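Local coordinates for protein HTP-2 (Caenorhabditis elegans, PDB 4TZM), which is a HORMA domain protein of the meiotic chromosome axis that binds a closure motif peptide of its partner HTP-3, at residues 103-116 and 192-206. Sequence-based numbering, arbitrary orientation.
Sequences GFLKEISLVVTEHD and EFTANFRLKYTNDAP
Leu110 sets its CD1 methyl over the centre of one face of the Phe197 ring, 4.2 Å from the centroid, in a CH-pi contact; its CG lies opposite the backbone N (chi1 173°), and the same methyl reaches Ala195 CB. Ile108 CD1 meets Phe197 CD1 at 4.3 Å, and Leu105 CD1 crosses to Leu199 CB. This apolar side is covered by helices 35-56 and 84-102, through Phe50 and Leu93 among others. At the far end Val112 CG1 lies 3.8 Å from Phe193 CB. Beyond the other end of the ladder, Ala205 CA and Pro206 CD sit over one face of the Phe104 ring, with Pro206 CD 3.5 Å from Phe104 CZ. Strands 105-113 and 193-201 run antiparallel, at 156°, in the main sheet of the HORMA domain. A classic beta bulge interrupts their register: Lys106 N and, weakly, Glu107 N both donate to Lys200 O. Strand 193-201 also pairs with the bound closure peptide, carrying the sheet across that interface, while strand 123-133 flanks 105-113. On the sheet side bearing Val111 and Thr113, Val111 CG1 lies over the centre of the Arg198 guanidinium, 3.6 Å from CZ. Arg198 NE donates to a lone pair of Asn196 OD1, in the plane of that amide though tilted from the guanidinium plane, while NH1 and NH2 bond to the carbonyls of Phe220 and Asp118. A leucine in place of Arg198 would probably cost both loop carbonyls and Asn196 OD1 this donor and take the flat group away from Val111 CG1. Farther out, a water donates to Thr113 OG1 at 2.7 Å and weakly accepts from Arg198 NH2; Thr113 OG1 itself donates to His115 O at 2.9 Å, tying the turn after the strand to its last residue.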
ATOM      1  N   GLY A 103       2.309  -3.586 -14.683  1.00 56.75           N
ATOM      2  CA  GLY A 103       3.673  -3.485 -14.197  1.00 49.89           C
ATOM      3  C   GLY A 103       4.259  -2.094 -14.360  1.00 51.18           C
ATOM      4  O   GLY A 103       5.461  -1.944 -14.578  1.00 52.37           O
ATOM      5  N   PHE A 104       3.414  -1.074 -14.234  1.00 52.29           N
ATOM      6  CA  PHE A 104       3.814   0.293 -14.557  1.00 54.44           C
ATOM      7  C   PHE A 104       3.978   1.186 -13.331  1.00 52.27           C
ATOM      8  O   PHE A 104       4.491   2.301 -13.438  1.00 54.08           O
ATOM      9  CB  PHE A 104       2.797   0.927 -15.511  1.00 58.20           C
ATOM     10  CG  PHE A 104       2.757   0.290 -16.872  1.00 61.67           C
ATOM     11  CD1 PHE A 104       3.813  -0.489 -17.328  1.00 62.83           C
ATOM     12  CD2 PHE A 104       1.665   0.478 -17.703  1.00 64.03           C
ATOM     13  CE1 PHE A 104       3.775  -1.072 -18.586  1.00 64.41           C
ATOM     14  CE2 PHE A 104       1.619  -0.102 -18.960  1.00 64.56           C
ATOM     15  CZ  PHE A 104       2.674  -0.878 -19.402  1.00 64.23           C
ATOM     16  N   LEU A 105       3.546   0.701 -12.172  1.00 48.45           N
ATOM     17  CA  LEU A 105       3.591   1.500 -10.949  1.00 47.38           C
ATOM     18  C   LEU A 105       4.857   1.241 -10.136  1.00 44.90           C
ATOM     19  O   LEU A 105       5.103   0.115  -9.706  1.00 44.65           O
ATOM     20  CB  LEU A 105       2.359   1.223 -10.085  1.00 46.72           C
ATOM     21  CG  LEU A 105       2.280   2.079  -8.822  1.00 46.43           C
ATOM     22  CD1 LEU A 105       2.035   3.534  -9.193  1.00 49.94           C
ATOM     23  CD2 LEU A 105       1.205   1.563  -7.880  1.00 45.11           C
ATOM     24  N   LYS A 106       5.649   2.289  -9.919  1.00 45.81           N
ATOM     25  CA  LYS A 106       6.883   2.190  -9.139  1.00 48.23           C
ATOM     26  C   LYS A 106       6.632   2.426  -7.646  1.00 51.01           C
ATOM     27  O   LYS A 106       7.062   1.640  -6.796  1.00 51.36           O
ATOM     28  CB  LYS A 106       7.923   3.188  -9.667  1.00 53.22           C
ATOM     29  CG  LYS A 106       9.180   3.323  -8.814  1.00 60.81           C
ATOM     30  CD  LYS A 106      10.042   2.068  -8.855  1.00 63.40           C
ATOM     31  CE  LYS A 106      11.344   2.264  -8.081  1.00 68.50           C
ATOM     32  NZ  LYS A 106      11.115   2.639  -6.654  1.00 69.55           N
ATOM     33  N   GLU A 107       5.923   3.506  -7.339  1.00 52.34           N
ATOM     34  CA  GLU A 107       5.640   3.886  -5.962  1.00 51.50           C
ATOM     35  C   GLU A 107       4.347   4.682  -5.865  1.00 52.14           C
ATOM     36  O   GLU A 107       4.119   5.589  -6.661  1.00 54.82           O
ATOM     37  CB  GLU A 107       6.787   4.719  -5.387  1.00 55.05           C
ATOM     38  CG  GLU A 107       6.470   5.341  -4.032  1.00 58.24           C
ATOM     39  CD  GLU A 107       7.578   6.236  -3.505  1.00 63.14           C
ATOM     40  OE1 GLU A 107       8.676   6.257  -4.099  1.00 65.65           O
ATOM     41  OE2 GLU A 107       7.347   6.923  -2.488  1.00 63.93           O
ATOM     42  N   ILE A 108       3.496   4.349  -4.899  1.00 48.66           N
ATOM     43  CA  ILE A 108       2.382   5.229  -4.566  1.00 48.15           C
ATOM     44  C   ILE A 108       2.525   5.713  -3.127  1.00 51.86           C
ATOM     45  O   ILE A 108       2.748   4.921  -2.207  1.00 50.84           O
ATOM     46  CB  ILE A 108       1.005   4.552  -4.769  1.00 46.98           C
ATOM     47  CG1 ILE A 108      -0.106   5.482  -4.275  1.00 53.06           C
ATOM     48  CG2 ILE A 108       0.942   3.203  -4.068  1.00 42.05           C
ATOM     49  CD1 ILE A 108      -1.503   4.999  -4.575  1.00 54.29           C
ATOM     50  N   SER A 109       2.422   7.024  -2.938  1.00 53.32           N
ATOM     51  CA  SER A 109       2.626   7.609  -1.621  1.00 54.23           C
ATOM     52  C   SER A 109       1.468   8.491  -1.179  1.00 54.48           C
ATOM     53  O   SER A 109       0.893   9.241  -1.977  1.00 53.70           O
ATOM     54  CB  SER A 109       3.926   8.416  -1.595  1.00 59.16           C
ATOM     55  OG  SER A 109       5.052   7.564  -1.695  1.00 61.10           O
ATOM     56  N   LEU A 110       1.126   8.374   0.099  1.00 51.02           N
ATOM     57  CA  LEU A 110       0.228   9.312   0.748  1.00 52.72           C
ATOM     58  C   LEU A 110       1.069  10.452   1.307  1.00 57.41           C
ATOM     59  O   LEU A 110       1.868  10.250   2.220  1.00 58.51           O
ATOM     60  CB  LEU A 110      -0.571   8.633   1.858  1.00 51.08           C
ATOM     61  CG  LEU A 110      -1.412   9.587   2.704  1.00 57.25           C
ATOM     62  CD1 LEU A 110      -2.291  10.445   1.807  1.00 60.73           C
ATOM     63  CD2 LEU A 110      -2.255   8.826   3.710  1.00 56.91           C
ATOM     64  N   VAL A 111       0.889  11.647   0.754  1.00 58.70           N
ATOM     65  CA  VAL A 111       1.757  12.773   1.067  1.00 64.32           C
ATOM     66  C   VAL A 111       1.025  13.886   1.811  1.00 69.60           C
ATOM     67  O   VAL A 111       0.015  14.403   1.334  1.00 70.23           O
ATOM     68  CB  VAL A 111       2.382  13.348  -0.220  1.00 67.29           C
ATOM     69  CG1 VAL A 111       3.130  14.636   0.073  1.00 70.48           C
ATOM     70  CG2 VAL A 111       3.299  12.320  -0.864  1.00 66.73           C
ATOM     71  N   VAL A 112       1.540  14.252   2.981  1.00 69.48           N
ATOM     72  CA  VAL A 112       0.932  15.309   3.780  1.00 69.54           C
ATOM     73  C   VAL A 112       1.804  16.563   3.799  1.00 74.36           C
ATOM     74  O   VAL A 112       2.990  16.508   4.125  1.00 74.15           O
ATOM     75  CB  VAL A 112       0.675  14.846   5.223  1.00 68.04           C
ATOM     76  CG1 VAL A 112      -0.042  15.933   6.007  1.00 71.77           C
ATOM     77  CG2 VAL A 112      -0.138  13.560   5.224  1.00 64.36           C
ATOM     78  N   THR A 113       1.204  17.692   3.433  1.00 79.95           N
ATOM     79  CA  THR A 113       1.894  18.978   3.419  1.00 87.31           C
ATOM     80  C   THR A 113       1.086  20.018   4.184  1.00 92.71           C
ATOM     81  O   THR A 113      -0.126  19.874   4.332  1.00 95.09           O
ATOM     82  CB  THR A 113       2.127  19.491   1.985  1.00 88.31           C
ATOM     83  OG1 THR A 113       0.867  19.610   1.308  1.00 88.04           O
ATOM     84  CG2 THR A 113       3.028  18.544   1.210  1.00 85.71           C
ATOM     85  N   GLU A 114       1.748  21.067   4.662  1.00 95.96           N
ATOM     86  CA  GLU A 114       1.049  22.143   5.358  1.00101.82           C
ATOM     87  C   GLU A 114       0.216  22.976   4.382  1.00102.84           C
ATOM     88  O   GLU A 114      -0.931  23.320   4.668  1.00102.18           O
ATOM     89  CB  GLU A 114       2.040  23.034   6.116  1.00109.89           C
ATOM     90  CG  GLU A 114       3.191  23.566   5.277  1.00115.32           C
ATOM     91  CD  GLU A 114       4.062  24.545   6.042  1.00122.54           C
ATOM     92  OE1 GLU A 114       3.714  24.877   7.197  1.00124.93           O
ATOM     93  OE2 GLU A 114       5.094  24.982   5.489  1.00125.48           O
ATOM     94  N   HIS A 115       0.789  23.281   3.223  1.00103.94           N
ATOM     95  CA  HIS A 115       0.086  24.064   2.213  1.00106.03           C
ATOM     96  C   HIS A 115      -0.170  23.243   0.954  1.00104.45           C
ATOM     97  O   HIS A 115       0.664  22.434   0.543  1.00101.24           O
ATOM     98  CB  HIS A 115       0.873  25.332   1.868  1.00109.26           C
ATOM     99  CG  HIS A 115       1.189  26.187   3.057  1.00112.73           C
ATOM    100  ND1 HIS A 115       0.345  26.297   4.140  1.00112.80           N
ATOM    101  CD2 HIS A 115       2.264  26.961   3.334  1.00115.69           C
ATOM    102  CE1 HIS A 115       0.885  27.108   5.034  1.00116.18           C
ATOM    103  NE2 HIS A 115       2.047  27.525   4.570  1.00118.15           N
ATOM    104  N   ASP A 116      -1.333  23.460   0.349  1.00106.25           N
ATOM    105  CA  ASP A 116      -1.728  22.732  -0.849  1.00103.24           C
ATOM    106  C   ASP A 116      -0.773  23.024  -2.006  1.00102.64           C
ATOM    107  O   ASP A 116      -0.608  24.174  -2.410  1.00104.18           O
ATOM    108  CB  ASP A 116      -3.162  23.097  -1.240  1.00105.63           C
ATOM    109  CG  ASP A 116      -3.801  22.071  -2.160  1.00105.75           C
ATOM    110  OD1 ASP A 116      -3.064  21.371  -2.886  1.00106.34           O
ATOM    111  OD2 ASP A 116      -5.045  21.966  -2.154  1.00105.49           O
ATOM    112  N   GLU A 192      -3.601  22.221  10.605  1.00100.00           N
ATOM    113  CA  GLU A 192      -3.795  22.516   9.193  1.00103.75           C
ATOM    114  C   GLU A 192      -2.832  21.720   8.322  1.00100.54           C
ATOM    115  O   GLU A 192      -1.620  21.734   8.547  1.00102.06           O
ATOM    116  CB  GLU A 192      -3.622  24.012   8.930  1.00111.08           C
ATOM    117  CG  GLU A 192      -4.643  24.885   9.637  1.00121.01           C
ATOM    118  CD  GLU A 192      -4.449  26.357   9.338  1.00133.34           C
ATOM    119  OE1 GLU A 192      -3.359  26.725   8.852  1.00136.82           O
ATOM    120  OE2 GLU A 192      -5.389  27.145   9.582  1.00139.24           O
ATOM    121  N   PHE A 193      -3.379  21.023   7.331  1.00 92.21           N
ATOM    122  CA  PHE A 193      -2.558  20.260   6.400  1.00 85.84           C
ATOM    123  C   PHE A 193      -3.311  19.909   5.121  1.00 81.58           C
ATOM    124  O   PHE A 193      -4.541  19.953   5.077  1.00 80.05           O
ATOM    125  CB  PHE A 193      -2.033  18.978   7.064  1.00 80.68           C
ATOM    126  CG  PHE A 193      -3.114  18.060   7.569  1.00 78.42           C
ATOM    127  CD1 PHE A 193      -3.752  17.172   6.714  1.00 77.84           C
ATOM    128  CD2 PHE A 193      -3.477  18.072   8.905  1.00 78.54           C
ATOM    129  CE1 PHE A 193      -4.743  16.324   7.181  1.00 78.02           C
ATOM    130  CE2 PHE A 193      -4.464  17.226   9.381  1.00 78.51           C
ATOM    131  CZ  PHE A 193      -5.099  16.352   8.520  1.00 78.62           C
ATOM    132  N   THR A 194      -2.551  19.564   4.086  1.00 78.61           N
ATOM    133  CA  THR A 194      -3.104  19.055   2.837  1.00 75.52           C
ATOM    134  C   THR A 194      -2.623  17.625   2.612  1.00 71.02           C
ATOM    135  O   THR A 194      -1.420  17.375   2.567  1.00 66.10           O
ATOM    136  CB  THR A 194      -2.694  19.920   1.633  1.00 75.89           C
ATOM    137  OG1 THR A 194      -3.223  21.242   1.788  1.00 79.94           O
ATOM    138  CG2 THR A 194      -3.223  19.320   0.341  1.00 75.04           C
ATOM    139  N   ALA A 195      -3.558  16.689   2.482  1.00 71.50           N
ATOM    140  CA  ALA A 195      -3.200  15.300   2.214  1.00 70.85           C
ATOM    141  C   ALA A 195      -3.347  14.990   0.728  1.00 68.04           C
ATOM    142  O   ALA A 195      -4.334  15.373   0.103  1.00 66.84           O
ATOM    143  CB  ALA A 195      -4.050  14.354   3.048  1.00 69.07           C
ATOM    144  N   ASN A 196      -2.365  14.280   0.178  1.00 69.06           N
ATOM    145  CA  ASN A 196      -2.275  14.046  -1.258  1.00 68.92           C
ATOM    146  C   ASN A 196      -1.828  12.621  -1.588  1.00 64.51           C
ATOM    147  O   ASN A 196      -1.074  12.008  -0.831  1.00 65.21           O
ATOM    148  CB  ASN A 196      -1.304  15.051  -1.878  1.00 73.46           C
ATOM    149  CG  ASN A 196      -1.705  15.471  -3.271  1.00 80.68           C
ATOM    150  OD1 ASN A 196      -0.862  15.860  -4.078  1.00 85.23           O
ATOM    151  ND2 ASN A 196      -2.996  15.399  -3.562  1.00 84.03           N
ATOM    152  N   PHE A 197      -2.310  12.095  -2.710  1.00 62.86           N
ATOM    153  CA  PHE A 197      -1.805  10.841  -3.257  1.00 60.68           C
ATOM    154  C   PHE A 197      -0.951  11.130  -4.484  1.00 62.12           C
ATOM    155  O   PHE A 197      -1.425  11.716  -5.454  1.00 66.30           O
ATOM    156  CB  PHE A 197      -2.949   9.897  -3.623  1.00 58.25           C
ATOM    157  CG  PHE A 197      -3.491   9.124  -2.458  1.00 59.61           C
ATOM    158  CD1 PHE A 197      -2.763   8.087  -1.900  1.00 57.87           C
ATOM    159  CD2 PHE A 197      -4.732   9.429  -1.921  1.00 63.23           C
ATOM    160  CE1 PHE A 197      -3.258   7.369  -0.828  1.00 56.88           C
ATOM    161  CE2 PHE A 197      -5.233   8.715  -0.847  1.00 62.07           C
ATOM    162  CZ  PHE A 197      -4.494   7.684  -0.301  1.00 58.78           C
ATOM    163  N   ARG A 198       0.314  10.730  -4.430  1.00 58.52           N
ATOM    164  CA  ARG A 198       1.246  10.991  -5.521  1.00 57.83           C
ATOM    165  C   ARG A 198       1.982   9.712  -5.894  1.00 59.41           C
ATOM    166  O   ARG A 198       2.381   8.943  -5.022  1.00 59.27           O
ATOM    167  CB  ARG A 198       2.241  12.086  -5.128  1.00 55.24           C
ATOM    168  CG  ARG A 198       1.590  13.336  -4.552  1.00 54.06           C
ATOM    169  CD  ARG A 198       2.617  14.377  -4.140  1.00 55.99           C
ATOM    170  NE  ARG A 198       2.007  15.461  -3.375  1.00 59.04           N
ATOM    171  CZ  ARG A 198       2.654  16.547  -2.967  1.00 64.59           C
ATOM    172  NH1 ARG A 198       3.940  16.704  -3.253  1.00 65.33           N
ATOM    173  NH2 ARG A 198       2.015  17.479  -2.273  1.00 70.19           N
ATOM    174  N   LEU A 199       2.162   9.480  -7.190  1.00 60.29           N
ATOM    175  CA  LEU A 199       2.765   8.231  -7.628  1.00 57.74           C
ATOM    176  C   LEU A 199       3.879   8.431  -8.651  1.00 59.63           C
ATOM    177  O   LEU A 199       4.031   9.506  -9.231  1.00 60.26           O
ATOM    178  CB  LEU A 199       1.684   7.287  -8.180  1.00 54.55           C
ATOM    179  CG  LEU A 199       0.775   7.702  -9.338  1.00 54.26           C
ATOM    180  CD1 LEU A 199       1.460   7.521 -10.680  1.00 53.95           C
ATOM    181  CD2 LEU A 199      -0.512   6.898  -9.301  1.00 52.29           C
ATOM    182  N   LYS A 200       4.660   7.377  -8.854  1.00 58.59           N
ATOM    183  CA  LYS A 200       5.755   7.403  -9.804  1.00 60.41           C
ATOM    184  C   LYS A 200       5.623   6.227 -10.758  1.00 58.37           C
ATOM    185  O   LYS A 200       5.507   5.080 -10.328  1.00 54.20           O
ATOM    186  CB  LYS A 200       7.099   7.360  -9.077  1.00 63.18           C
ATOM    187  CG  LYS A 200       8.317   7.326  -9.981  1.00 68.03           C
ATOM    188  CD  LYS A 200       9.594   7.232  -9.159  1.00 72.62           C
ATOM    189  CE  LYS A 200      10.830   7.178 -10.042  1.00 78.84           C
ATOM    190  NZ  LYS A 200      12.065   6.984  -9.232  1.00 81.75           N
ATOM    191  N   TYR A 201       5.623   6.518 -12.052  1.00 62.16           N
ATOM    192  CA  TYR A 201       5.535   5.479 -13.067  1.00 60.55           C
ATOM    193  C   TYR A 201       6.891   4.801 -13.233  1.00 59.89           C
ATOM    194  O   TYR A 201       7.929   5.384 -12.915  1.00 60.99           O
ATOM    195  CB  TYR A 201       5.068   6.063 -14.402  1.00 61.17           C
ATOM    196  CG  TYR A 201       3.667   6.645 -14.395  1.00 61.29           C
ATOM    197  CD1 TYR A 201       3.440   7.967 -14.033  1.00 63.63           C
ATOM    198  CD2 TYR A 201       2.573   5.877 -14.777  1.00 61.53           C
ATOM    199  CE1 TYR A 201       2.164   8.506 -14.038  1.00 64.58           C
ATOM    200  CE2 TYR A 201       1.291   6.407 -14.786  1.00 63.17           C
ATOM    201  CZ  TYR A 201       1.092   7.720 -14.415  1.00 65.95           C
ATOM    202  OH  TYR A 201      -0.182   8.247 -14.425  1.00 68.15           O
ATOM    203  N   THR A 202       6.880   3.566 -13.720  1.00 60.73           N
ATOM    204  CA  THR A 202       8.118   2.866 -14.045  1.00 63.98           C
ATOM    205  C   THR A 202       8.645   3.334 -15.400  1.00 72.32           C
ATOM    206  O   THR A 202       7.948   4.040 -16.133  1.00 72.19           O
ATOM    207  CB  THR A 202       7.918   1.340 -14.072  1.00 58.19           C
ATOM    208  OG1 THR A 202       6.921   1.002 -15.043  1.00 54.20           O
ATOM    209  CG2 THR A 202       7.481   0.832 -12.705  1.00 55.11           C
ATOM    210  N   ASN A 203       9.872   2.942 -15.730  1.00 81.11           N
ATOM    211  CA  ASN A 203      10.475   3.302 -17.011  1.00 89.44           C
ATOM    212  C   ASN A 203       9.783   2.601 -18.176  1.00 93.16           C
ATOM    213  O   ASN A 203       9.759   3.112 -19.297  1.00 93.62           O
ATOM    214  CB  ASN A 203      11.969   2.964 -17.021  1.00 92.68           C
ATOM    215  CG  ASN A 203      12.714   3.555 -15.840  1.00 96.90           C
ATOM    216  OD1 ASN A 203      12.261   4.519 -15.221  1.00 98.75           O
ATOM    217  ND2 ASN A 203      13.868   2.980 -15.522  1.00 98.97           N
ATOM    218  N   ASP A 204       9.220   1.428 -17.898  1.00 96.13           N
ATOM    219  CA  ASP A 204       8.541   0.627 -18.913  1.00 97.49           C
ATOM    220  C   ASP A 204       7.226   1.265 -19.349  1.00 94.22           C
ATOM    221  O   ASP A 204       6.741   1.016 -20.453  1.00 95.43           O
ATOM    222  CB  ASP A 204       8.274  -0.790 -18.392  1.00 99.66           C
ATOM    223  CG  ASP A 204       9.249  -1.214 -17.310  1.00101.92           C
ATOM    224  OD1 ASP A 204      10.296  -0.551 -17.150  1.00104.45           O
ATOM    225  OD2 ASP A 204       8.968  -2.216 -16.618  1.00100.60           O
ATOM    226  N   ALA A 205       6.652   2.083 -18.472  1.00 89.20           N
ATOM    227  CA  ALA A 205       5.361   2.716 -18.719  1.00 86.83           C
ATOM    228  C   ALA A 205       5.380   3.601 -19.962  1.00 88.91           C
ATOM    229  O   ALA A 205       6.228   4.485 -20.088  1.00 92.62           O
ATOM    230  CB  ALA A 205       4.936   3.529 -17.506  1.00 86.21           C
ATOM    231  N   PRO A 206       4.440   3.359 -20.890  1.00 87.36           N
ATOM    232  CA  PRO A 206       4.296   4.185 -22.094  1.00 88.75           C
ATOM    233  C   PRO A 206       3.848   5.601 -21.747  1.00 89.29           C
ATOM    234  O   PRO A 206       3.308   5.822 -20.663  1.00 83.93           O
ATOM    235  CB  PRO A 206       3.212   3.458 -22.901  1.00 87.73           C
ATOM    236  CG  PRO A 206       3.144   2.077 -22.321  1.00 85.69           C
ATOM    237  CD  PRO A 206       3.486   2.238 -20.876  1.00 84.21           C
TER
HETATM  238  O   HOH W   1       0.053  17.563  -0.233  1.00 84.55           O